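Putative histidinol-phosphate aminotransferase (Burkholderia pseudomallei, PDB 3P1T) probably catalyses pyridoxal-phosphate-dependent transfer of an amino group from L-histidinol phosphate to 2-oxoglutarate, a step in histidine biosynthesis. Local coordinates at residues A16-P27 with R314-R325; F88-A96 with Q132-L141. One frame throughout, in Å; residues are numbered along the deposited sequence.

Interaction 1: A16-P27 with R314-R325. With TLA (L(+)-tartaric acid), chain F.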
loop_
_atom_site.group_PDB
_atom_site.type_symbol
_atom_site.label_atom_id
_atom_site.label_comp_id
_atom_site.label_asym_id
_atom_site.label_seq_id
_atom_site.Cartn_x
_atom_site.Cartn_y
_atom_site.Cartn_z
ATOM N N ALA A 16 -25.221 -27.456 -8.545
ATOM C CA ALA A 16 -23.755 -27.429 -8.609
ATOM C C ALA A 16 -23.255 -26.103 -9.211
ATOM O O ALA A 16 -23.199 -25.935 -10.438
ATOM C CB ALA A 16 -23.242 -28.610 -9.424
ATOM N N GLN A 17 -22.890 -25.165 -8.325
ATOM C CA GLN A 17 -22.416 -23.829 -8.670
ATOM C C GLN A 17 -20.935 -23.836 -9.124
ATOM O O GLN A 17 -20.296 -24.891 -9.156
ATOM C CB GLN A 17 -22.610 -22.886 -7.471
ATOM C CG GLN A 17 -22.182 -23.431 -6.118
ATOM C CD GLN A 17 -22.944 -22.705 -5.047
ATOM O OE1 GLN A 17 -22.646 -21.551 -4.711
ATOM N NE2 GLN A 17 -23.991 -23.343 -4.541
ATOM N N ALA A 18 -20.419 -22.646 -9.503
ATOM C CA ALA A 18 -19.040 -22.433 -9.943
ATOM C C ALA A 18 -18.055 -22.716 -8.808
ATOM O O ALA A 18 -18.384 -22.505 -7.633
ATOM C CB ALA A 18 -18.854 -21.015 -10.456
ATOM N N VAL A 19 -16.862 -23.224 -9.174
ATOM C CA VAL A 19 -15.802 -23.643 -8.262
ATOM C C VAL A 19 -14.466 -23.064 -8.756
ATOM O O VAL A 19 -14.080 -23.310 -9.904
ATOM C CB VAL A 19 -15.793 -25.209 -8.178
ATOM C CG1 VAL A 19 -14.504 -25.760 -7.582
ATOM C CG2 VAL A 19 -16.999 -25.738 -7.405
ATOM N N CYS A 20 -13.774 -22.283 -7.892
ATOM C CA CYS A 20 -12.461 -21.698 -8.211
ATOM C C CYS A 20 -11.420 -22.294 -7.277
ATOM O O CYS A 20 -11.439 -22.079 -6.065
ATOM C CB CYS A 20 -12.460 -20.167 -8.154
ATOM S SG CYS A 20 -10.903 -19.381 -8.719
ATOM N N LEU A 21 -10.528 -23.070 -7.870
ATOM C CA LEU A 21 -9.387 -23.717 -7.244
ATOM C C LEU A 21 -8.167 -23.320 -8.054
ATOM O O LEU A 21 -7.415 -24.187 -8.502
ATOM C CB LEU A 21 -9.592 -25.260 -7.202
ATOM C CG LEU A 21 -10.894 -25.848 -6.654
ATOM C CD1 LEU A 21 -11.026 -27.298 -7.044
ATOM C CD2 LEU A 21 -10.980 -25.719 -5.155
ATOM N N ALA A 22 -8.005 -22.007 -8.312
ATOM C CA ALA A 22 -6.935 -21.514 -9.184
ATOM C C ALA A 22 -5.982 -20.502 -8.521
ATOM O O ALA A 22 -4.892 -20.310 -9.067
ATOM C CB ALA A 22 -7.555 -20.853 -10.411
ATOM N N PHE A 23 -6.378 -19.822 -7.408
ATOM C CA PHE A 23 -5.520 -18.764 -6.842
ATOM C C PHE A 23 -5.023 -19.044 -5.424
ATOM O O PHE A 23 -4.466 -18.128 -4.805
ATOM C CB PHE A 23 -6.248 -17.416 -6.838
ATOM C CG PHE A 23 -6.652 -17.005 -8.222
ATOM C CD1 PHE A 23 -5.700 -16.593 -9.145
ATOM C CD2 PHE A 23 -7.979 -17.073 -8.626
ATOM C CE1 PHE A 23 -6.065 -16.273 -10.452
ATOM C CE2 PHE A 23 -8.346 -16.723 -9.928
ATOM C CZ PHE A 23 -7.385 -16.332 -10.830
ATOM N N ASN A 24 -5.138 -20.300 -4.942
ATOM C CA ASN A 24 -4.632 -20.741 -3.632
ATOM C C ASN A 24 -5.224 -19.898 -2.490
ATOM O O ASN A 24 -4.542 -19.649 -1.488
ATOM C CB ASN A 24 -3.079 -20.681 -3.583
ATOM C CG ASN A 24 -2.385 -21.576 -4.571
ATOM O OD1 ASN A 24 -2.886 -22.641 -4.970
ATOM N ND2 ASN A 24 -1.194 -21.175 -4.961
ATOM N N GLU A 25 -6.494 -19.482 -2.633
ATOM C CA GLU A 25 -7.149 -18.675 -1.607
ATOM C C GLU A 25 -7.643 -19.556 -0.453
ATOM O O GLU A 25 -7.861 -20.765 -0.635
ATOM C CB GLU A 25 -8.327 -17.890 -2.223
ATOM C CG GLU A 25 -7.929 -16.825 -3.245
ATOM C CD GLU A 25 -9.007 -16.439 -4.242
ATOM O OE1 GLU A 25 -9.707 -17.346 -4.746
ATOM O OE2 GLU A 25 -9.104 -15.237 -4.576
ATOM N N ASN A 26 -7.808 -18.959 0.743
ATOM C CA ASN A 26 -8.396 -19.663 1.894
ATOM C C ASN A 26 -9.893 -19.796 1.579
ATOM O O ASN A 26 -10.520 -18.762 1.328
ATOM C CB ASN A 26 -8.102 -18.933 3.212
ATOM C CG ASN A 26 -8.657 -19.596 4.441
ATOM O OD1 ASN A 26 -9.796 -20.060 4.480
ATOM N ND2 ASN A 26 -7.890 -19.583 5.509
ATOM N N PRO A 27 -10.465 -21.028 1.469
ATOM C CA PRO A 27 -11.860 -21.153 1.008
ATOM C C PRO A 27 -12.910 -20.974 2.100
ATOM O O PRO A 27 -14.109 -20.914 1.782
ATOM C CB PRO A 27 -11.908 -22.585 0.483
ATOM C CG PRO A 27 -10.962 -23.323 1.346
ATOM C CD PRO A 27 -9.848 -22.360 1.654
ATOM N N ARG A 314 -2.059 -26.502 -11.877
ATOM C CA ARG A 314 -1.942 -26.347 -10.435
ATOM C C ARG A 314 -3.348 -26.261 -9.892
ATOM O O ARG A 314 -4.076 -25.308 -10.186
ATOM C CB ARG A 314 -1.078 -25.119 -10.057
ATOM C CG ARG A 314 -0.695 -25.078 -8.577
ATOM C CD ARG A 314 -0.255 -23.697 -8.128
ATOM N NE ARG A 314 -1.379 -22.766 -8.164
ATOM C CZ ARG A 314 -1.261 -21.455 -8.282
ATOM N NH1 ARG A 314 -0.064 -20.898 -8.381
ATOM N NH2 ARG A 314 -2.341 -20.689 -8.328
ATOM N N ILE A 315 -3.764 -27.304 -9.179
ATOM C CA ILE A 315 -5.104 -27.401 -8.595
ATOM C C ILE A 315 -5.040 -27.015 -7.119
ATOM O O ILE A 315 -4.338 -27.680 -6.349
ATOM C CB ILE A 315 -5.682 -28.839 -8.781
ATOM C CG1 ILE A 315 -5.647 -29.291 -10.262
ATOM C CG2 ILE A 315 -7.086 -28.918 -8.170
ATOM C CD1 ILE A 315 -6.032 -30.740 -10.504
ATOM N N SER A 316 -5.772 -25.968 -6.711
ATOM C CA SER A 316 -5.805 -25.595 -5.294
ATOM C C SER A 316 -6.700 -26.571 -4.507
ATOM O O SER A 316 -7.529 -27.278 -5.100
ATOM C CB SER A 316 -6.288 -24.161 -5.118
ATOM O OG SER A 316 -5.419 -23.267 -5.789
ATOM N N ILE A 317 -6.484 -26.653 -3.185
ATOM C CA ILE A 317 -7.287 -27.505 -2.309
ATOM C C ILE A 317 -8.277 -26.586 -1.589
ATOM O O ILE A 317 -7.858 -25.729 -0.792
ATOM C CB ILE A 317 -6.394 -28.338 -1.342
ATOM C CG1 ILE A 317 -5.326 -29.180 -2.087
ATOM C CG2 ILE A 317 -7.216 -29.158 -0.375
ATOM C CD1 ILE A 317 -5.818 -30.161 -3.161
ATOM N N GLY A 318 -9.561 -26.726 -1.934
ATOM C CA GLY A 318 -10.635 -25.918 -1.355
ATOM C C GLY A 318 -11.387 -26.655 -0.268
ATOM O O GLY A 318 -10.824 -27.543 0.379
ATOM N N ARG A 319 -12.667 -26.312 -0.062
ATOM C CA ARG A 319 -13.484 -27.067 0.895
ATOM C C ARG A 319 -13.827 -28.466 0.308
ATOM O O ARG A 319 -13.657 -28.706 -0.888
ATOM C CB ARG A 319 -14.755 -26.294 1.265
ATOM C CG ARG A 319 -14.568 -25.245 2.352
ATOM C CD ARG A 319 -15.751 -24.293 2.426
ATOM N NE ARG A 319 -15.753 -23.360 1.291
ATOM C CZ ARG A 319 -16.548 -23.451 0.227
ATOM N NH1 ARG A 319 -17.464 -24.408 0.154
ATOM N NH2 ARG A 319 -16.457 -22.562 -0.755
ATOM N N GLU A 320 -14.296 -29.379 1.155
ATOM C CA GLU A 320 -14.630 -30.752 0.791
ATOM C C GLU A 320 -15.572 -30.813 -0.442
ATOM O O GLU A 320 -15.284 -31.556 -1.373
ATOM C CB GLU A 320 -15.272 -31.465 1.984
ATOM C CG GLU A 320 -15.467 -32.956 1.745
ATOM C CD GLU A 320 -16.358 -33.708 2.713
ATOM O OE1 GLU A 320 -16.413 -33.325 3.905
ATOM O OE2 GLU A 320 -16.965 -34.716 2.284
ATOM N N GLU A 321 -16.653 -30.020 -0.464
ATOM C CA GLU A 321 -17.641 -29.995 -1.553
ATOM C C GLU A 321 -17.010 -29.504 -2.880
ATOM O O GLU A 321 -17.395 -30.015 -3.937
ATOM C CB GLU A 321 -18.891 -29.145 -1.200
ATOM C CG GLU A 321 -18.651 -27.707 -0.725
ATOM C CD GLU A 321 -18.530 -27.418 0.770
ATOM O OE1 GLU A 321 -17.717 -28.076 1.462
ATOM O OE2 GLU A 321 -19.180 -26.448 1.226
ATOM N N ASP A 322 -16.027 -28.569 -2.819
ATOM C CA ASP A 322 -15.282 -28.040 -3.982
ATOM C C ASP A 322 -14.387 -29.119 -4.611
ATOM O O ASP A 322 -14.417 -29.339 -5.827
ATOM C CB ASP A 322 -14.421 -26.838 -3.575
ATOM C CG ASP A 322 -15.199 -25.644 -3.070
ATOM O OD1 ASP A 322 -16.408 -25.525 -3.427
ATOM O OD2 ASP A 322 -14.592 -24.798 -2.337
ATOM N N ASN A 323 -13.616 -29.805 -3.755
ATOM C CA ASN A 323 -12.725 -30.898 -4.113
ATOM C C ASN A 323 -13.535 -32.071 -4.671
ATOM O O ASN A 323 -13.057 -32.734 -5.597
ATOM C CB ASN A 323 -11.896 -31.315 -2.906
ATOM C CG ASN A 323 -11.058 -30.196 -2.325
ATOM O OD1 ASN A 323 -10.769 -29.186 -2.971
ATOM N ND2 ASN A 323 -10.657 -30.351 -1.081
ATOM N N ASP A 324 -14.781 -32.284 -4.152
ATOM C CA ASP A 324 -15.742 -33.292 -4.648
ATOM C C ASP A 324 -16.067 -33.029 -6.137
ATOM O O ASP A 324 -15.983 -33.943 -6.960
ATOM C CB ASP A 324 -17.056 -33.299 -3.809
ATOM C CG ASP A 324 -17.090 -34.076 -2.487
ATOM O OD1 ASP A 324 -16.148 -34.876 -2.234
ATOM O OD2 ASP A 324 -18.108 -33.948 -1.743
ATOM N N ARG A 325 -16.390 -31.747 -6.467
ATOM C CA ARG A 325 -16.732 -31.257 -7.808
ATOM C C ARG A 325 -15.572 -31.495 -8.789
ATOM O O ARG A 325 -15.804 -32.039 -9.877
ATOM C CB ARG A 325 -17.110 -29.764 -7.766
ATOM C CG ARG A 325 -18.487 -29.494 -7.136
ATOM C CD ARG A 325 -19.389 -28.643 -8.019
ATOM N NE ARG A 325 -19.411 -29.165 -9.386
ATOM C CZ ARG A 325 -19.175 -28.448 -10.480
ATOM N NH1 ARG A 325 -18.981 -27.134 -10.396
ATOM N NH2 ARG A 325 -19.182 -29.027 -11.672
HETATM O O1 TLA F . 0.747 -15.533 -3.609
HETATM C C1 TLA F . 0.778 -16.232 -4.611
HETATM C C2 TLA F . 0.176 -15.764 -6.066
HETATM O O2 TLA F . -0.090 -14.274 -6.557
HETATM C C3 TLA F . -1.205 -16.653 -6.222
HETATM O O3 TLA F . -2.615 -16.068 -5.815
HETATM C C4 TLA F . -1.059 -17.512 -7.605
HETATM O O4 TLA F . -2.197 -17.318 -8.320
HETATM O O41 TLA F . 0.165 -18.314 -7.958
#
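Leu-21 and Ser-316 meet where the N-terminal segment joins the small C-terminal domain of a fold type I aminotransferase, beside a tartrate probably from the crystallisation liquor. Ser-316 N donates to Leu-21 O at 3.0 Å, nearly straight at 172° but from above the carbonyl plane. The serine's short side chain keeps OG close to the strand, where it donates to the buried amide oxygen Asn-24 OD1 at 2.7 Å. The amide's ND2 sits over the centre of the Arg-314 guanidinium, 3.3 Å from CZ, and bonds to Tyr-173. Asn-24 covers one face, Phe-279 adds a cation-pi contact, and the N-H groups at the edge make bonds: NH2 a weak one to Ala-22 O, NH1 one to tartrate O41 at 2.6 Å, much as the corresponding arginine of class I aminotransferases holds a substrate carboxylate; a like role here is only probable. Lys-198 and Asn-146 also hold the tartrate.

Toward helix 320-333 apolar side chains lie among polar ones. Leu-21, its CG anti to the carbonyl carbon (chi1 -50°), brings CD2 to Gly-318 N at 3.7 Å and against Asp-322 CB, while Val-19 CG2 rests on the aliphatic part of Arg-325, whose NH2 bonds to Arg-297 O and NH1, weakly, to Gln-17 O. Pro-27 packs its ring against the backbone of Gly-318 and Arg-319, and N-cap residue Arg-319 donates NE to Pro-27 O at 3.0 Å, within its guanidinium plane.

Interaction 2: F88-A96 with Q132-L141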
loop_
_atom_site.group_PDB
_atom_site.type_symbol
_atom_site.label_atom_id
_atom_site.label_comp_id
_atom_site.label_asym_id
_atom_site.label_seq_id
_atom_site.Cartn_x
_atom_site.Cartn_y
_atom_site.Cartn_z
ATOM N N PHE A 88 20.425 -3.735 -2.591
ATOM C CA PHE A 88 21.443 -4.595 -3.219
ATOM C C PHE A 88 21.386 -4.510 -4.749
ATOM O O PHE A 88 21.574 -5.521 -5.435
ATOM C CB PHE A 88 21.222 -6.068 -2.779
ATOM C CG PHE A 88 21.089 -6.314 -1.296
ATOM C CD1 PHE A 88 22.075 -5.886 -0.408
ATOM C CD2 PHE A 88 20.039 -7.067 -0.796
ATOM C CE1 PHE A 88 21.958 -6.129 0.967
ATOM C CE2 PHE A 88 19.939 -7.340 0.572
ATOM C CZ PHE A 88 20.886 -6.854 1.446
ATOM N N SER A 89 21.151 -3.301 -5.281
ATOM C CA SER A 89 20.907 -3.019 -6.703
ATOM C C SER A 89 22.075 -3.419 -7.628
ATOM O O SER A 89 21.837 -3.611 -8.830
ATOM C CB SER A 89 20.573 -1.541 -6.915
ATOM O OG SER A 89 21.513 -0.684 -6.294
ATOM N N SER A 90 23.298 -3.597 -7.090
ATOM C CA SER A 90 24.450 -3.994 -7.916
ATOM C C SER A 90 24.598 -5.516 -8.007
ATOM O O SER A 90 25.329 -5.999 -8.873
ATOM C CB SER A 90 25.735 -3.390 -7.367
ATOM O OG SER A 90 25.727 -1.987 -7.568
HETATM N N MSE A 91 23.916 -6.268 -7.131
HETATM C CA MSE A 91 24.022 -7.721 -7.105
HETATM C C MSE A 91 23.243 -8.396 -8.257
HETATM O O MSE A 91 22.311 -7.817 -8.843
HETATM C CB MSE A 91 23.497 -8.276 -5.757
HETATM C CG MSE A 91 24.186 -7.684 -4.521
HETATM SE SE MSE A 91 23.696 -8.608 -2.849
HETATM C CE MSE A 91 25.009 -10.016 -2.904
ATOM N N ARG A 92 23.617 -9.652 -8.546
ATOM C CA ARG A 92 22.906 -10.472 -9.508
ATOM C C ARG A 92 21.817 -11.175 -8.745
ATOM O O ARG A 92 22.078 -11.812 -7.724
ATOM C CB ARG A 92 23.850 -11.441 -10.224
ATOM C CG ARG A 92 23.166 -12.271 -11.294
ATOM C CD ARG A 92 24.114 -13.220 -11.984
ATOM N NE ARG A 92 24.529 -14.347 -11.145
ATOM C CZ ARG A 92 25.066 -15.473 -11.616
ATOM N NH1 ARG A 92 25.203 -15.655 -12.923
ATOM N NH2 ARG A 92 25.417 -16.449 -10.786
ATOM N N PHE A 93 20.585 -11.013 -9.190
ATOM C CA PHE A 93 19.452 -11.651 -8.540
ATOM C C PHE A 93 19.254 -13.031 -9.163
ATOM O O PHE A 93 19.311 -13.192 -10.390
ATOM C CB PHE A 93 18.210 -10.761 -8.620
ATOM C CG PHE A 93 18.329 -9.644 -7.609
ATOM C CD1 PHE A 93 19.128 -8.533 -7.866
ATOM C CD2 PHE A 93 17.702 -9.734 -6.372
ATOM C CE1 PHE A 93 19.309 -7.541 -6.900
ATOM C CE2 PHE A 93 17.862 -8.723 -5.422
ATOM C CZ PHE A 93 18.678 -7.645 -5.687
ATOM N N VAL A 94 19.145 -14.038 -8.288
ATOM C CA VAL A 94 19.034 -15.435 -8.684
ATOM C C VAL A 94 17.697 -16.004 -8.184
ATOM O O VAL A 94 17.414 -15.999 -6.985
ATOM C CB VAL A 94 20.242 -16.245 -8.163
ATOM C CG1 VAL A 94 20.058 -17.734 -8.404
ATOM C CG2 VAL A 94 21.540 -15.763 -8.782
ATOM N N THR A 95 16.877 -16.477 -9.118
ATOM C CA THR A 95 15.565 -17.056 -8.823
ATOM C C THR A 95 15.432 -18.395 -9.547
ATOM O O THR A 95 16.234 -18.701 -10.439
ATOM C CB THR A 95 14.436 -16.078 -9.231
ATOM O OG1 THR A 95 14.444 -15.896 -10.654
ATOM C CG2 THR A 95 14.526 -14.730 -8.514
ATOM N N ALA A 96 14.411 -19.191 -9.170
ATOM C CA ALA A 96 14.118 -20.471 -9.826
ATOM C C ALA A 96 13.219 -20.266 -11.024
ATOM O O ALA A 96 12.355 -19.394 -11.010
ATOM C CB ALA A 96 13.461 -21.418 -8.851
ATOM N N GLN A 132 26.485 -22.431 -9.657
ATOM C CA GLN A 132 26.906 -21.165 -10.261
ATOM C C GLN A 132 26.598 -19.993 -9.316
ATOM O O GLN A 132 26.990 -18.858 -9.610
ATOM C CB GLN A 132 26.253 -20.948 -11.645
ATOM C CG GLN A 132 26.785 -21.897 -12.736
ATOM C CD GLN A 132 26.136 -21.717 -14.093
ATOM O OE1 GLN A 132 26.237 -20.660 -14.738
ATOM N NE2 GLN A 132 25.545 -22.789 -14.604
ATOM N N VAL A 133 25.926 -20.258 -8.176
ATOM C CA VAL A 133 25.606 -19.224 -7.175
ATOM C C VAL A 133 26.923 -18.713 -6.573
ATOM O O VAL A 133 27.758 -19.542 -6.199
ATOM C CB VAL A 133 24.640 -19.775 -6.091
ATOM C CG1 VAL A 133 24.547 -18.842 -4.885
ATOM C CG2 VAL A 133 23.258 -20.055 -6.675
ATOM N N SER A 134 27.122 -17.359 -6.511
ATOM C CA SER A 134 28.346 -16.707 -5.988
ATOM C C SER A 134 28.016 -15.688 -4.903
ATOM O O SER A 134 26.850 -15.386 -4.696
ATOM C CB SER A 134 29.124 -16.023 -7.111
ATOM O OG SER A 134 28.470 -14.866 -7.605
ATOM N N ARG A 135 29.036 -15.141 -4.221
ATOM C CA ARG A 135 28.857 -14.182 -3.124
ATOM C C ARG A 135 28.415 -12.802 -3.654
ATOM O O ARG A 135 28.073 -11.923 -2.862
ATOM C CB ARG A 135 30.137 -14.073 -2.290
ATOM C CG ARG A 135 30.469 -15.352 -1.474
ATOM C CD ARG A 135 29.705 -15.461 -0.149
ATOM N NE ARG A 135 29.968 -16.717 0.566
ATOM C CZ ARG A 135 30.915 -16.887 1.490
ATOM N NH1 ARG A 135 31.714 -15.880 1.828
ATOM N NH2 ARG A 135 31.074 -18.067 2.078
ATOM N N ASP A 136 28.355 -12.641 -4.990
ATOM C CA ASP A 136 27.839 -11.447 -5.679
ATOM C C ASP A 136 26.347 -11.575 -5.926
ATOM O O ASP A 136 25.740 -10.648 -6.453
ATOM C CB ASP A 136 28.541 -11.222 -7.037
ATOM C CG ASP A 136 30.054 -11.178 -7.056
ATOM O OD1 ASP A 136 30.634 -10.361 -6.298
ATOM O OD2 ASP A 136 30.658 -11.872 -7.920
ATOM N N ASP A 137 25.759 -12.741 -5.606
ATOM C CA ASP A 137 24.357 -13.020 -5.880
ATOM C C ASP A 137 23.478 -12.890 -4.668
ATOM O O ASP A 137 23.873 -13.234 -3.551
ATOM C CB ASP A 137 24.161 -14.443 -6.446
ATOM C CG ASP A 137 24.889 -14.767 -7.745
ATOM O OD1 ASP A 137 25.291 -13.816 -8.463
ATOM O OD2 ASP A 137 25.046 -15.967 -8.050
ATOM N N CYS A 138 22.258 -12.397 -4.920
ATOM C CA CYS A 138 21.148 -12.314 -3.994
ATOM C C CYS A 138 20.128 -13.357 -4.439
ATOM O O CYS A 138 19.531 -13.214 -5.511
ATOM C CB CYS A 138 20.564 -10.910 -3.936
ATOM S SG CYS A 138 19.131 -10.776 -2.839
ATOM N N VAL A 139 20.028 -14.461 -3.696
ATOM C CA VAL A 139 19.175 -15.574 -4.085
ATOM C C VAL A 139 17.817 -15.415 -3.417
ATOM O O VAL A 139 17.738 -15.264 -2.200
ATOM C CB VAL A 139 19.837 -16.938 -3.760
ATOM C CG1 VAL A 139 18.964 -18.090 -4.226
ATOM C CG2 VAL A 139 21.225 -17.038 -4.396
ATOM N N VAL A 140 16.752 -15.409 -4.241
ATOM C CA VAL A 140 15.349 -15.270 -3.818
ATOM C C VAL A 140 14.600 -16.541 -4.248
ATOM O O VAL A 140 14.381 -16.758 -5.441
ATOM C CB VAL A 140 14.675 -13.974 -4.373
ATOM C CG1 VAL A 140 13.210 -13.887 -3.951
ATOM C CG2 VAL A 140 15.430 -12.719 -3.947
ATOM N N LEU A 141 14.244 -17.395 -3.278
ATOM C CA LEU A 141 13.527 -18.655 -3.525
ATOM C C LEU A 141 12.297 -18.811 -2.632
ATOM O O LEU A 141 12.303 -18.382 -1.477
ATOM C CB LEU A 141 14.453 -19.858 -3.293
ATOM C CG LEU A 141 15.634 -20.012 -4.231
ATOM C CD1 LEU A 141 16.703 -20.820 -3.601
ATOM C CD2 LEU A 141 15.216 -20.568 -5.581
HETATM O O HOH W 1 12.693 -18.399 -7.010
#
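Strands 92-96 and 137-141 run parallel, their axes 4.6 Å apart at an angle of 26°, and are neighbours in the seven-stranded sheet of the large domain of a fold type I aminotransferase. The ladder alternates as parallel pairing requires: Arg-92 N and Val-94 N donate to Asp-136 O and Cys-138 O, while Cys-138 N and Val-140 N return bonds to Arg-92 O and Val-94 O.

On one face Arg-92 and Asp-137 run alongside each other in the same direction and form a side-on salt bridge. The long arginine, bent at chi3 (72°), places NE 2.8 Å from Asp-137 OD1, above the carboxylate plane, and NH2 2.8 Å from Asp-137 OD2 on its syn side, at 174°. Ser-134 N reaches OD2 from the opposite face of the carboxylate, so two donors grip this oxygen and tie the turn before the strand to the pair. Val-94 CG2 covers the aspartate at 3.6 Å from OD2; its branched side chain suits an extended strand, while its CB meets Val-139 CG2.

The other face carries Phe-93 and Cys-138. Cys-138 CB stands over the Phe-93 ring, 4.1 Å from the centroid, a CH-pi contact that the small cysteine can make at close range, with SG oblique to the ring. Selenomethionine Met-91 borders this cysteine. Beyond the last direct bond, one water bridges Ala-96 N to Val-140 O, 2.8 Å from the latter.

How the interactions relate
From the N terminus, the chain first lays down 16-27, whose partner 314-325 comes only near the C-terminal end; interaction 1 therefore closes a loop of 286 residues. Interaction 2 is nested inside it: 88-96 pairs with 132-141 after 35 residues, an excursion that includes helix 102-107, the edge strand 113-117 and helix 127-130. The two never cross and do not touch, their centres 36 Å apart on opposite sides of the chain's centre. One sets the N-terminal segment, whose strand 19-20 is an edge of the four-stranded sheet, against the end of strand 312-316 and the last helix, beside the second subunit; the other joins two parallel strands within the large-domain sheet.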